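Local coordinates for high-potential iron-sulfur protein (Rhodoferax fermentans, PDB 1HLQ) that carries electrons through a 4Fe-4S cluster of high redox potential, serving photosynthetic electron transfer between the cytochrome bc1 complex and a membrane-bound tetraheme c-type cytochrome, at residues C38-Y44 against E61-K65. Sequence-based numbering, arbitrary orientation.
Sequences CSTCALY and EVVAK. With SF4 (iron/sulfur cluster), chain G.
Ser-39 N, in the short 3-10 turn that holds Cys-38 and Ser-39, donates a hydrogen bond of 2.9 Å to Ala-64 O and ties the two segments together; the CA atoms of Ser-39 and Ala-64 are 4.8 Å apart. The turn opens the Cys-X-X-Cys motif of the HiPIP fold: Cys-38 SG binds iron FE1 and Cys-41 SG binds FE2, both at 2.3 Å, while Cys-54 and Cys-68 complete the cluster's ligands. On strand 62-63, Val-62 turns CG1 to cluster sulfide S2, and its CG2 lies between Cys-38 SG and the edge of the Tyr-44 ring, 3.8 Å from CD2 of that ring. A chi1 of -176° sends the Tyr-44 ring across to Val-62 and Ala-64. Tyr-44 CB rests 3.7 Å from sulfide S4. The phenol end, CZ and OH, lies against Ala-64 CB, 3.5 Å from OH, and the hydroxyl is hydrogen-bonded to Ala-49 O. Replacing Tyr-44 by an alanine would probably leave Val-62 CG2 and Ala-64 CB without their aromatic neighbour and Ala-49 O without this hydroxyl. Val-63 O comes to 3.4 Å from Cys-38 SG. Leu-43 N donates a nearly straight hydrogen bond (163°) to Cys-41 SG, 3.4 Å away.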
loop_
_atom_site.group_PDB
_atom_site.type_symbol
_atom_site.label_atom_id
_atom_site.label_comp_id
_atom_site.label_asym_id
_atom_site.label_seq_id
_atom_site.Cartn_x
_atom_site.Cartn_y
_atom_site.Cartn_z
ATOM N N CYS A 38 -0.303 -15.339 -3.886
ATOM C CA CYS A 38 -1.453 -14.612 -3.339
ATOM C C CYS A 38 -2.426 -15.580 -2.690
ATOM O O CYS A 38 -2.973 -15.292 -1.630
ATOM C CB CYS A 38 -2.130 -13.790 -4.428
ATOM S SG CYS A 38 -1.050 -12.591 -5.240
ATOM N N SER A 39 -2.587 -16.762 -3.274
ATOM C CA SER A 39 -3.507 -17.748 -2.708
ATOM C C SER A 39 -3.108 -18.169 -1.299
ATOM O O SER A 39 -3.976 -18.624 -0.558
ATOM C CB SER A 39 -3.602 -18.975 -3.607
ATOM O OG SER A 39 -2.339 -19.578 -3.741
ATOM N N THR A 40 -1.829 -18.079 -0.932
ATOM C CA THR A 40 -1.394 -18.455 0.409
ATOM C C THR A 40 -1.052 -17.252 1.267
ATOM O O THR A 40 -0.498 -17.400 2.371
ATOM C CB THR A 40 -0.177 -19.401 0.383
ATOM O OG1 THR A 40 0.975 -18.753 -0.182
ATOM C CG2 THR A 40 -0.497 -20.669 -0.403
ATOM N N CYS A 41 -1.414 -16.058 0.829
ATOM C CA CYS A 41 -1.131 -14.807 1.517
ATOM C C CYS A 41 -2.266 -14.381 2.433
ATOM O O CYS A 41 -3.439 -14.445 2.058
ATOM C CB CYS A 41 -0.880 -13.705 0.467
ATOM S SG CYS A 41 -0.497 -12.085 1.148
ATOM N N ALA A 42 -1.928 -13.856 3.607
ATOM C CA ALA A 42 -2.939 -13.400 4.555
ATOM C C ALA A 42 -3.735 -12.212 4.054
ATOM O O ALA A 42 -4.835 -11.914 4.542
ATOM C CB ALA A 42 -2.273 -13.067 5.884
ATOM N N LEU A 43 -3.223 -11.453 3.090
ATOM C CA LEU A 43 -3.886 -10.269 2.571
ATOM C C LEU A 43 -4.839 -10.557 1.427
ATOM O O LEU A 43 -5.747 -9.739 1.191
ATOM C CB LEU A 43 -2.852 -9.205 2.178
ATOM C CG LEU A 43 -1.920 -8.762 3.314
ATOM C CD1 LEU A 43 -0.940 -7.708 2.836
ATOM C CD2 LEU A 43 -2.695 -8.265 4.524
ATOM N N TYR A 44 -4.693 -11.677 0.744
ATOM C CA TYR A 44 -5.541 -11.996 -0.406
ATOM C C TYR A 44 -7.002 -12.117 0.010
ATOM O O TYR A 44 -7.313 -12.804 0.988
ATOM C CB TYR A 44 -5.071 -13.262 -1.087
ATOM C CG TYR A 44 -5.796 -13.680 -2.345
ATOM C CD1 TYR A 44 -6.400 -14.923 -2.434
ATOM C CD2 TYR A 44 -5.838 -12.848 -3.464
ATOM C CE1 TYR A 44 -7.037 -15.314 -3.598
ATOM C CE2 TYR A 44 -6.469 -13.240 -4.624
ATOM C CZ TYR A 44 -7.069 -14.479 -4.690
ATOM O OH TYR A 44 -7.706 -14.893 -5.833
ATOM N N GLU A 61 -7.565 -6.363 -9.415
ATOM C CA GLU A 61 -7.492 -7.691 -8.831
ATOM C C GLU A 61 -6.106 -8.261 -9.141
ATOM O O GLU A 61 -5.465 -7.865 -10.112
ATOM C CB GLU A 61 -8.572 -8.640 -9.365
ATOM C CG GLU A 61 -9.938 -8.293 -8.782
ATOM C CD GLU A 61 -11.079 -9.192 -9.154
ATOM O OE1 GLU A 61 -12.144 -9.037 -8.522
ATOM O OE2 GLU A 61 -10.955 -10.016 -10.070
ATOM N N VAL A 62 -5.666 -9.151 -8.249
ATOM C CA VAL A 62 -4.399 -9.848 -8.451
ATOM C C VAL A 62 -4.689 -11.291 -8.854
ATOM O O VAL A 62 -5.801 -11.779 -8.623
ATOM C CB VAL A 62 -3.511 -9.822 -7.192
ATOM C CG1 VAL A 62 -3.080 -8.385 -6.886
ATOM C CG2 VAL A 62 -4.190 -10.455 -5.982
ATOM N N VAL A 63 -3.724 -11.957 -9.453
ATOM C CA VAL A 63 -3.869 -13.360 -9.855
ATOM C C VAL A 63 -3.464 -14.214 -8.663
ATOM O O VAL A 63 -2.407 -13.987 -8.047
ATOM C CB VAL A 63 -3.018 -13.659 -11.090
ATOM C CG1 VAL A 63 -3.065 -15.130 -11.479
ATOM C CG2 VAL A 63 -3.546 -12.812 -12.246
ATOM N N ALA A 64 -4.244 -15.248 -8.333
ATOM C CA ALA A 64 -4.022 -16.078 -7.159
ATOM C C ALA A 64 -2.681 -16.792 -7.148
ATOM O O ALA A 64 -2.083 -17.033 -6.078
ATOM C CB ALA A 64 -5.170 -17.055 -7.017
ATOM N N LYS A 65 -2.170 -17.087 -8.321
ATOM C CA LYS A 65 -0.896 -17.691 -8.611
ATOM C C LYS A 65 0.261 -16.714 -8.444
ATOM O O LYS A 65 1.430 -17.082 -8.543
ATOM C CB LYS A 65 -0.823 -18.059 -10.116
ATOM C CG LYS A 65 -1.527 -19.320 -10.534
ATOM C CD LYS A 65 -1.438 -19.559 -12.032
ATOM C CE LYS A 65 -0.007 -19.684 -12.518
ATOM N NZ LYS A 65 0.024 -20.403 -13.821
HETATM FE FE1 SF4 G . -0.566 -11.149 -3.539
HETATM FE FE2 SF4 G . -0.318 -10.856 -0.822
HETATM FE FE3 SF4 G . -1.467 -8.916 -2.313
HETATM FE FE4 SF4 G . 1.188 -9.384 -2.509
HETATM S S1 SF4 G . 0.104 -8.666 -0.604
HETATM S S2 SF4 G . -0.260 -9.069 -4.312
HETATM S S3 SF4 G . 1.314 -11.668 -2.251
HETATM S S4 SF4 G . -2.327 -11.009 -2.053
#